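Local coordinates for putative uncharacterized protein PH0300 (Pyrococcus horikoshii, PDB 3VRH) that catalyses the ATP-dependent 2-thiolation of 5-methyluridine 54 in the T loop of tRNAs, a modification that stabilises these tRNAs at high temperature, at residues Y29-V34 / A64-K69; L44-R49 / L70-E75; Y144-D149 / F298-T303. All coordinates share one frame; numbering follows the deposited sequence.

Interaction 1. Residues Y29-V34 / A64-K69; sequences YFERKV and AYVLKK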
loop_
_atom_site.group_PDB
_atom_site.type_symbol
_atom_site.label_atom_id
_atom_site.label_comp_id
_atom_site.label_asym_id
_atom_site.label_seq_id
_atom_site.Cartn_x
_atom_site.Cartn_y
_atom_site.Cartn_z
ATOM N N TYR A 29 -11.750 27.855 9.194
ATOM C CA TYR A 29 -10.596 26.962 9.079
ATOM C C TYR A 29 -10.633 26.186 7.756
ATOM O O TYR A 29 -9.621 26.069 7.049
ATOM C CB TYR A 29 -10.535 26.017 10.285
ATOM C CG TYR A 29 -9.840 24.693 10.041
ATOM C CD1 TYR A 29 -10.556 23.597 9.569
ATOM C CD2 TYR A 29 -8.480 24.532 10.301
ATOM C CE1 TYR A 29 -9.940 22.385 9.337
ATOM C CE2 TYR A 29 -7.843 23.311 10.079
ATOM C CZ TYR A 29 -8.586 22.238 9.599
ATOM O OH TYR A 29 -8.003 21.013 9.358
ATOM N N PHE A 30 -11.808 25.685 7.396
ATOM C CA PHE A 30 -11.912 24.826 6.216
ATOM C C PHE A 30 -11.641 25.640 4.956
ATOM O O PHE A 30 -10.890 25.219 4.065
ATOM C CB PHE A 30 -13.300 24.188 6.162
ATOM C CG PHE A 30 -13.467 23.140 5.091
ATOM C CD1 PHE A 30 -13.873 23.490 3.817
ATOM C CD2 PHE A 30 -13.290 21.783 5.382
ATOM C CE1 PHE A 30 -14.061 22.528 2.838
ATOM C CE2 PHE A 30 -13.474 20.820 4.396
ATOM C CZ PHE A 30 -13.864 21.205 3.125
ATOM N N GLU A 31 -12.246 26.815 4.903
ATOM C CA GLU A 31 -12.094 27.705 3.763
ATOM C C GLU A 31 -10.648 28.189 3.618
ATOM O O GLU A 31 -10.107 28.262 2.507
ATOM C CB GLU A 31 -13.072 28.887 3.900
ATOM C CG GLU A 31 -14.549 28.494 3.735
ATOM C CD GLU A 31 -15.502 29.364 4.569
ATOM O OE1 GLU A 31 -16.649 28.933 4.821
ATOM O OE2 GLU A 31 -15.098 30.467 4.985
ATOM N N ARG A 32 -10.016 28.504 4.745
ATOM C CA ARG A 32 -8.600 28.879 4.727
ATOM C C ARG A 32 -7.708 27.744 4.237
ATOM O O ARG A 32 -6.831 27.958 3.402
ATOM C CB ARG A 32 -8.137 29.300 6.117
ATOM C CG ARG A 32 -8.689 30.622 6.568
ATOM C CD ARG A 32 -8.361 30.874 8.034
ATOM N NE ARG A 32 -8.804 32.195 8.466
ATOM C CZ ARG A 32 -8.103 33.309 8.286
ATOM N NH1 ARG A 32 -6.918 33.261 7.684
ATOM N NH2 ARG A 32 -8.585 34.470 8.710
ATOM N N LYS A 33 -7.924 26.542 4.762
ATOM C CA LYS A 33 -7.140 25.385 4.325
ATOM C C LYS A 33 -7.246 25.177 2.809
ATOM O O LYS A 33 -6.251 24.949 2.127
ATOM C CB LYS A 33 -7.587 24.126 5.055
ATOM C CG LYS A 33 -6.676 22.923 4.818
ATOM C CD LYS A 33 -6.762 21.943 5.991
ATOM C CE LYS A 33 -5.379 21.617 6.576
ATOM N NZ LYS A 33 -5.433 20.717 7.798
ATOM N N VAL A 34 -8.459 25.278 2.278
ATOM C CA VAL A 34 -8.645 25.076 0.849
ATOM C C VAL A 34 -7.914 26.180 0.081
ATOM O O VAL A 34 -7.247 25.926 -0.925
ATOM C CB VAL A 34 -10.147 25.046 0.466
ATOM C CG1 VAL A 34 -10.313 25.020 -1.041
ATOM C CG2 VAL A 34 -10.830 23.827 1.095
ATOM N N ALA A 64 -17.650 23.297 -5.081
ATOM C CA ALA A 64 -18.245 24.449 -5.764
ATOM C C ALA A 64 -18.647 25.515 -4.767
ATOM O O ALA A 64 -18.514 26.707 -5.036
ATOM C CB ALA A 64 -19.438 24.025 -6.592
ATOM N N TYR A 65 -19.129 25.080 -3.612
ATOM C CA TYR A 65 -19.541 25.995 -2.574
ATOM C C TYR A 65 -18.375 26.870 -2.112
ATOM O O TYR A 65 -18.514 28.087 -2.015
ATOM C CB TYR A 65 -20.155 25.251 -1.376
ATOM C CG TYR A 65 -20.770 26.186 -0.338
ATOM C CD1 TYR A 65 -19.968 26.888 0.560
ATOM C CD2 TYR A 65 -22.147 26.364 -0.258
ATOM C CE1 TYR A 65 -20.500 27.731 1.500
ATOM C CE2 TYR A 65 -22.708 27.232 0.686
ATOM C CZ TYR A 65 -21.872 27.908 1.565
ATOM O OH TYR A 65 -22.396 28.761 2.508
ATOM N N VAL A 66 -17.241 26.247 -1.815
ATOM C CA VAL A 66 -16.104 26.975 -1.267
ATOM C C VAL A 66 -15.379 27.824 -2.308
ATOM O O VAL A 66 -14.997 28.956 -2.015
ATOM C CB VAL A 66 -15.093 26.046 -0.531
ATOM C CG1 VAL A 66 -13.888 26.834 -0.036
ATOM C CG2 VAL A 66 -15.763 25.369 0.654
ATOM N N LEU A 67 -15.172 27.285 -3.506
ATOM C CA LEU A 67 -14.563 28.079 -4.571
ATOM C C LEU A 67 -15.366 29.364 -4.786
ATOM O O LEU A 67 -14.792 30.427 -4.997
ATOM C CB LEU A 67 -14.492 27.295 -5.873
ATOM C CG LEU A 67 -13.496 26.131 -5.889
ATOM C CD1 LEU A 67 -13.471 25.501 -7.252
ATOM C CD2 LEU A 67 -12.116 26.582 -5.491
ATOM N N LYS A 68 -16.691 29.252 -4.686
ATOM C CA LYS A 68 -17.596 30.394 -4.842
ATOM C C LYS A 68 -17.411 31.383 -3.702
ATOM O O LYS A 68 -17.247 32.584 -3.928
ATOM C CB LYS A 68 -19.058 29.921 -4.867
ATOM C CG LYS A 68 -20.072 31.005 -5.214
ATOM C CD LYS A 68 -20.034 31.331 -6.698
ATOM C CE LYS A 68 -21.046 32.425 -7.027
ATOM N NZ LYS A 68 -20.841 32.927 -8.403
ATOM N N LYS A 69 -17.452 30.875 -2.474
ATOM C CA LYS A 69 -17.286 31.718 -1.293
ATOM C C LYS A 69 -15.910 32.405 -1.285
ATOM O O LYS A 69 -15.774 33.554 -0.862
ATOM C CB LYS A 69 -17.505 30.904 -0.026
ATOM C CG LYS A 69 -17.495 31.734 1.245
ATOM C CD LYS A 69 -18.006 30.929 2.429
ATOM C CE LYS A 69 -17.999 31.769 3.703
ATOM N NZ LYS A 69 -18.410 31.031 4.928
#

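Interaction 2. Residues L44-R49 / L70-E75; sequences LTKDER and LGYNIE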
loop_
_atom_site.group_PDB
_atom_site.type_symbol
_atom_site.label_atom_id
_atom_site.label_comp_id
_atom_site.label_asym_id
_atom_site.label_seq_id
_atom_site.Cartn_x
_atom_site.Cartn_y
_atom_site.Cartn_z
ATOM N N LEU A 44 -5.217 27.425 -9.112
ATOM C CA LEU A 44 -6.190 28.340 -9.691
ATOM C C LEU A 44 -5.772 29.795 -9.489
ATOM O O LEU A 44 -5.057 30.119 -8.536
ATOM C CB LEU A 44 -7.559 28.138 -9.024
ATOM C CG LEU A 44 -8.229 26.771 -9.205
ATOM C CD1 LEU A 44 -9.470 26.649 -8.334
ATOM C CD2 LEU A 44 -8.565 26.543 -10.688
ATOM N N THR A 45 -6.222 30.665 -10.388
ATOM C CA THR A 45 -6.130 32.102 -10.166
ATOM C C THR A 45 -7.519 32.711 -10.318
ATOM O O THR A 45 -8.386 32.161 -11.006
ATOM C CB THR A 45 -5.154 32.795 -11.144
ATOM O OG1 THR A 45 -5.612 32.626 -12.493
ATOM C CG2 THR A 45 -3.763 32.223 -11.021
ATOM N N LYS A 46 -7.727 33.859 -9.686
ATOM C CA LYS A 46 -9.058 34.447 -9.613
ATOM C C LYS A 46 -9.620 34.909 -10.962
ATOM O O LYS A 46 -10.799 35.236 -11.074
ATOM C CB LYS A 46 -9.059 35.592 -8.611
ATOM C CG LYS A 46 -10.295 35.622 -7.736
ATOM C CD LYS A 46 -10.133 34.709 -6.547
ATOM C CE LYS A 46 -10.077 35.527 -5.279
ATOM N NZ LYS A 46 -9.633 34.700 -4.141
ATOM N N ASP A 47 -8.785 34.928 -11.990
ATOM C CA ASP A 47 -9.222 35.368 -13.309
ATOM C C ASP A 47 -9.777 34.201 -14.131
ATOM O O ASP A 47 -10.450 34.412 -15.145
ATOM C CB ASP A 47 -8.055 36.008 -14.057
ATOM C CG ASP A 47 -6.886 35.042 -14.233
ATOM O OD1 ASP A 47 -6.184 34.776 -13.228
ATOM O OD2 ASP A 47 -6.676 34.537 -15.365
ATOM N N GLU A 48 -9.491 32.977 -13.693
ATOM C CA GLU A 48 -9.860 31.778 -14.453
ATOM C C GLU A 48 -11.366 31.477 -14.436
ATOM O O GLU A 48 -12.062 31.746 -13.455
ATOM C CB GLU A 48 -9.087 30.562 -13.943
ATOM C CG GLU A 48 -7.734 30.366 -14.584
ATOM C CD GLU A 48 -6.928 29.262 -13.923
ATOM O OE1 GLU A 48 -6.811 29.254 -12.677
ATOM O OE2 GLU A 48 -6.402 28.403 -14.653
ATOM N N ARG A 49 -11.863 30.943 -15.547
ATOM C CA ARG A 49 -13.233 30.457 -15.600
ATOM C C ARG A 49 -13.219 28.975 -15.243
ATOM O O ARG A 49 -12.669 28.156 -15.961
ATOM C CB ARG A 49 -13.852 30.693 -16.976
ATOM C CG ARG A 49 -15.346 30.399 -17.017
ATOM C CD ARG A 49 -16.096 31.362 -17.930
ATOM N NE ARG A 49 -17.305 30.751 -18.476
ATOM C CZ ARG A 49 -17.344 30.098 -19.636
ATOM N NH1 ARG A 49 -16.237 29.982 -20.364
ATOM N NH2 ARG A 49 -18.484 29.560 -20.068
ATOM N N LEU A 70 -14.899 31.707 -1.794
ATOM C CA LEU A 70 -13.555 32.270 -1.884
ATOM C C LEU A 70 -13.447 33.353 -2.947
ATOM O O LEU A 70 -12.479 34.102 -2.966
ATOM C CB LEU A 70 -12.507 31.183 -2.140
ATOM C CG LEU A 70 -12.233 30.285 -0.937
ATOM C CD1 LEU A 70 -11.077 29.307 -1.209
ATOM C CD2 LEU A 70 -11.939 31.141 0.285
ATOM N N GLY A 71 -14.433 33.432 -3.832
ATOM C CA GLY A 71 -14.439 34.476 -4.837
ATOM C C GLY A 71 -14.006 34.058 -6.227
ATOM O O GLY A 71 -13.676 34.907 -7.045
ATOM N N TYR A 72 -14.013 32.759 -6.509
ATOM C CA TYR A 72 -13.645 32.281 -7.834
ATOM C C TYR A 72 -14.804 32.347 -8.813
ATOM O O TYR A 72 -15.962 32.418 -8.409
ATOM C CB TYR A 72 -13.071 30.857 -7.760
ATOM C CG TYR A 72 -11.700 30.854 -7.141
ATOM C CD1 TYR A 72 -11.546 30.807 -5.768
ATOM C CD2 TYR A 72 -10.563 30.941 -7.930
ATOM C CE1 TYR A 72 -10.287 30.825 -5.187
ATOM C CE2 TYR A 72 -9.305 30.966 -7.365
ATOM C CZ TYR A 72 -9.171 30.911 -5.991
ATOM O OH TYR A 72 -7.927 30.940 -5.410
ATOM N N ASN A 73 -14.486 32.332 -10.103
ATOM C CA ASN A 73 -15.510 32.378 -11.141
ATOM C C ASN A 73 -15.929 30.961 -11.530
ATOM O O ASN A 73 -15.308 30.331 -12.381
ATOM C CB ASN A 73 -15.011 33.153 -12.372
ATOM C CG ASN A 73 -15.999 33.116 -13.523
ATOM O OD1 ASN A 73 -17.193 32.885 -13.322
ATOM N ND2 ASN A 73 -15.506 33.337 -14.737
ATOM N N ILE A 74 -16.985 30.455 -10.908
ATOM C CA ILE A 74 -17.291 29.051 -11.124
ATOM C C ILE A 74 -18.663 28.821 -11.736
ATOM O O ILE A 74 -19.632 29.502 -11.404
ATOM C CB ILE A 74 -17.134 28.223 -9.833
ATOM C CG1 ILE A 74 -18.144 28.677 -8.790
ATOM C CG2 ILE A 74 -15.712 28.337 -9.263
ATOM C CD1 ILE A 74 -18.826 27.531 -8.110
ATOM N N GLU A 75 -18.722 27.869 -12.657
ATOM C CA GLU A 75 -19.988 27.353 -13.157
ATOM C C GLU A 75 -19.960 25.852 -12.897
ATOM O O GLU A 75 -18.880 25.277 -12.722
ATOM C CB GLU A 75 -20.168 27.676 -14.647
ATOM C CG GLU A 75 -20.078 29.200 -14.937
ATOM C CD GLU A 75 -20.356 29.582 -16.390
ATOM O OE1 GLU A 75 -21.027 28.814 -17.106
ATOM O OE2 GLU A 75 -19.902 30.667 -16.816
HETATM O O HOH W 1 -11.763 32.361 -10.954
#

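Interaction 3. Residues Y144-D149 / F298-T303; sequences YDNGFD and FKVSST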
loop_
_atom_site.group_PDB
_atom_site.type_symbol
_atom_site.label_atom_id
_atom_site.label_comp_id
_atom_site.label_asym_id
_atom_site.label_seq_id
_atom_site.Cartn_x
_atom_site.Cartn_y
_atom_site.Cartn_z
ATOM N N TYR A 144 -13.887 22.093 -22.592
ATOM C CA TYR A 144 -13.102 22.501 -23.747
ATOM C C TYR A 144 -13.955 23.307 -24.726
ATOM O O TYR A 144 -13.607 24.438 -25.071
ATOM C CB TYR A 144 -12.486 21.276 -24.426
ATOM C CG TYR A 144 -11.933 21.547 -25.807
ATOM C CD1 TYR A 144 -10.819 22.356 -25.984
ATOM C CD2 TYR A 144 -12.530 20.985 -26.939
ATOM C CE1 TYR A 144 -10.316 22.613 -27.253
ATOM C CE2 TYR A 144 -12.033 21.231 -28.212
ATOM C CZ TYR A 144 -10.924 22.044 -28.362
ATOM O OH TYR A 144 -10.431 22.288 -29.625
ATOM N N ASP A 145 -15.068 22.710 -25.147
ATOM C CA ASP A 145 -16.030 23.336 -26.050
ATOM C C ASP A 145 -16.485 24.709 -25.605
ATOM O O ASP A 145 -16.796 25.557 -26.439
ATOM C CB ASP A 145 -17.272 22.461 -26.193
ATOM C CG ASP A 145 -17.034 21.263 -27.063
ATOM O OD1 ASP A 145 -15.952 21.190 -27.675
ATOM O OD2 ASP A 145 -17.928 20.397 -27.149
ATOM N N ASN A 146 -16.541 24.929 -24.298
ATOM C CA ASN A 146 -17.075 26.177 -23.764
ATOM C C ASN A 146 -15.996 27.131 -23.289
ATOM O O ASN A 146 -16.299 28.141 -22.665
ATOM C CB ASN A 146 -18.078 25.910 -22.630
ATOM C CG ASN A 146 -19.397 25.379 -23.141
ATOM O OD1 ASN A 146 -20.244 26.155 -23.570
ATOM N ND2 ASN A 146 -19.572 24.047 -23.124
ATOM N N GLY A 147 -14.739 26.791 -23.558
ATOM C CA GLY A 147 -13.630 27.674 -23.216
ATOM C C GLY A 147 -13.315 27.849 -21.738
ATOM O O GLY A 147 -12.788 28.896 -21.334
ATOM N N PHE A 148 -13.621 26.839 -20.924
ATOM C CA PHE A 148 -13.254 26.895 -19.510
ATOM C C PHE A 148 -11.743 26.731 -19.371
ATOM O O PHE A 148 -11.114 26.085 -20.201
ATOM C CB PHE A 148 -13.992 25.829 -18.694
ATOM C CG PHE A 148 -15.426 26.169 -18.432
ATOM C CD1 PHE A 148 -15.781 26.941 -17.329
ATOM C CD2 PHE A 148 -16.419 25.748 -19.308
ATOM C CE1 PHE A 148 -17.095 27.273 -17.101
ATOM C CE2 PHE A 148 -17.736 26.082 -19.085
ATOM C CZ PHE A 148 -18.076 26.842 -17.974
ATOM N N ASP A 149 -11.170 27.334 -18.334
ATOM C CA ASP A 149 -9.727 27.259 -18.119
ATOM C C ASP A 149 -9.319 26.098 -17.226
ATOM O O ASP A 149 -8.156 25.696 -17.213
ATOM C CB ASP A 149 -9.214 28.558 -17.504
ATOM C CG ASP A 149 -9.492 29.756 -18.385
ATOM O OD1 ASP A 149 -9.279 29.652 -19.613
ATOM O OD2 ASP A 149 -9.950 30.786 -17.854
ATOM N N PHE A 298 -20.649 20.363 -27.225
ATOM C CA PHE A 298 -21.152 20.718 -25.894
ATOM C C PHE A 298 -21.259 22.213 -25.655
ATOM O O PHE A 298 -21.617 22.647 -24.552
ATOM C CB PHE A 298 -20.325 20.070 -24.785
ATOM C CG PHE A 298 -20.536 18.594 -24.668
ATOM C CD1 PHE A 298 -21.702 18.094 -24.117
ATOM C CD2 PHE A 298 -19.572 17.710 -25.102
ATOM C CE1 PHE A 298 -21.897 16.748 -24.005
ATOM C CE2 PHE A 298 -19.763 16.353 -24.993
ATOM C CZ PHE A 298 -20.922 15.868 -24.445
ATOM N N LYS A 299 -20.951 22.993 -26.691
ATOM C CA LYS A 299 -21.097 24.439 -26.637
ATOM C C LYS A 299 -22.522 24.864 -26.241
ATOM O O LYS A 299 -23.516 24.363 -26.779
ATOM C CB LYS A 299 -20.723 25.053 -27.992
ATOM C CG LYS A 299 -20.904 26.556 -28.050
ATOM C CD LYS A 299 -19.945 27.277 -27.116
ATOM C CE LYS A 299 -20.062 28.787 -27.278
ATOM N NZ LYS A 299 -21.293 29.330 -26.629
ATOM N N VAL A 300 -22.614 25.776 -25.276
ATOM C CA VAL A 300 -23.910 26.279 -24.848
ATOM C C VAL A 300 -23.887 27.803 -24.759
ATOM O O VAL A 300 -22.851 28.412 -24.461
ATOM C CB VAL A 300 -24.362 25.675 -23.484
ATOM C CG1 VAL A 300 -24.554 24.162 -23.581
ATOM C CG2 VAL A 300 -23.376 26.021 -22.377
ATOM N N SER A 301 -25.033 28.420 -25.007
ATOM C CA SER A 301 -25.133 29.872 -24.892
ATOM C C SER A 301 -25.866 30.286 -23.628
ATOM O O SER A 301 -25.893 31.466 -23.290
ATOM C CB SER A 301 -25.813 30.481 -26.124
ATOM O OG SER A 301 -26.942 29.723 -26.510
ATOM N N SER A 302 -26.440 29.307 -22.924
ATOM C CA SER A 302 -27.251 29.580 -21.738
ATOM C C SER A 302 -27.576 28.308 -20.961
ATOM O O SER A 302 -27.221 27.202 -21.375
ATOM C CB SER A 302 -28.565 30.243 -22.153
ATOM O OG SER A 302 -29.238 29.417 -23.083
ATOM N N THR A 303 -28.270 28.471 -19.841
ATOM C CA THR A 303 -28.722 27.337 -19.043
ATOM C C THR A 303 -30.236 27.197 -19.148
ATOM O O THR A 303 -30.956 28.159 -19.480
ATOM C CB THR A 303 -28.372 27.521 -17.555
ATOM O OG1 THR A 303 -29.080 28.655 -17.034
ATOM C CG2 THR A 303 -26.878 27.750 -17.382
#

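Interaction 1. Residues Y29-V34 / A64-K69
Val66 is the knuckle on which helix 23-40 rests against helix 58-69: its two methyls reach different residues of the first helix. With CG1 anti to the backbone N (chi1 177°), Val66 CG1 points at Val34, meeting Val34 CG1 tip to tip at 4.1 Å, and also lies 4.2 Å from Glu31 CG. The other branch, Val66 CG2, comes to the edge of the Phe30 ring, near its plane, 4.0 Å from Phe30 CE1. This apolar half is buried, and Tyr207 of helix 201-211 closes over it, stacking on Phe30 and touching Val66. The short segments cross nearly at right angles (-82°) with axes 10.3 Å apart, so one residue of helix 58-69 supplies most of the packing. The other half is polar and lies nearer solvent. There Lys69, stretched out straight from CG onward, crosses the Glu31 side chain at about a right angle, and Lys69 NZ meets Glu31 OE1 on the syn side at 2.7 Å in a salt bridge, 32° out of the carboxylate plane. The same OE1 is hydrogen-bonded by Tyr207 OH. With an alanine here in place of Glu31, the ammonium of Lys69 would probably be left without its counter-charge and Tyr207 OH without this partner. Two partners on one oxygen would probably draw negative charge toward Glu31 OE1 and tend to keep the acid ionised beside the greasy core of the crossing.

Interaction 2. Residues L44-R49 / L70-E75
Lys46 lies across the Tyr72 ring where the loop before strand 49-53 meets the turn into strand 73-80, two parallel neighbours in the central sheet of the PP-loop fold. The lysine belongs to a type I beta turn, Thr45 to Glu48, and its chain, kinked at its second and third torsions, can be followed outward. From CB it turns so that Lys46 CG passes 3.5 Å from Gly71 O. Lys46 CD then sits squarely over the aromatic face, 3.8 Å from the Tyr72 ring centroid, in a CH-pi contact. CE moves on beside the carbonyl of Leu70, and Lys46 NZ ends in a hydrogen bond to Leu70 O at 3.1 Å, tilted 33° from the carbonyl plane. The ammonium thus donates to a carbonyl just past helix 58-69, whose end is closed by a Schellman motif at Gly71, and keeps an off-centre cation-pi relation to Tyr72. CB of Leu44 also touches the ring, at CE2, while Ile38 and Ile50 add apolar contacts to Tyr72. Between the two backbones a water takes the N-H of Asn73 and lies 2.6 Å from Glu48 O, to which it probably donates, bridging the segments. Farther along, Arg49 CG packs against the amide nitrogen of Asn73, the guanidinium and amide planes 35° apart. The Arg49 guanidinium also bonds Asn146 O through NH1 and makes a cation-pi contact with Phe148, while Glu75 hands its other oxygen, OE1, to His106. Arg49 NE makes a nearly straight hydrogen bond (171°), part of a salt bridge, to Glu75 OE2, 3.1 Å away, the oxygen lying in the guanidinium plane but approached from above the carboxylate plane.

Interaction 3. Residues Y144-D149 / F298-T303
Asp145 OD2 has two partners: the backbone N of Phe298 donates to it at 2.7 Å, and Lys141, one turn earlier on the same helix, forms a salt bridge with it. The N-H of Phe298 arrives on the anti side of the carboxylate, 25° out of its plane. Asp145 CG lies anti to the carbonyl carbon (chi1 -75°), which turns OD2 toward the tail segment 298-303. Asp145 OD2 also lies at the edge of the Phe298 ring, near its plane, 3.8 Å from Phe298 CD2, the carboxylate and ring planes 30° apart. That ring leads on to Ile138, Phe142 and Val108, between helix 127-145 and strand 105-109. Here helix 127-145 of the PP-loop domain ends in a Schellman motif, with Gly147 at positive phi as its C-prime residue, and the C-terminal tail runs over the exit. Asn146, first to leave the helical conformation, faces the tail with both ends of its amide. Asn146 OD1 accepts from Val300 N at 2.9 Å, in the carbonyl plane and on a lone pair; Asn146 ND2 donates to Phe298 O, also at 2.9 Å, with the acceptor in the amide plane but the donor well above the plane of that carbonyl. Donor and acceptor together set which way round the amide lies, and ND2 has a further bond back into the helix, to Phe142 O. Val300 CG2 lies 3.4 Å from Asn146 OD1, while Lys299 CD lies 3.7 Å from Asp145 O.

In the fold
From the N terminus, helix 23-40 leads into the loop 44-49 and then strand 49-53, helix 58-69 and strand 73-80. Interaction 1 closes the loop from the first helix to helix 58-69; interaction 2 opens inside it and closes beyond it, so the two cross. They touch directly, since Leu67 and Ile74 pack together and Leu67 O probably bonds Tyr72 N. Interaction 3 comes later in series, closing a loop of about 150 residues that brings the C-terminal tail back to the end of helix 127-145. It joins interaction 2 through Arg49 and segment 144-149, while interaction 1 lies about 25 Å away, centre to centre.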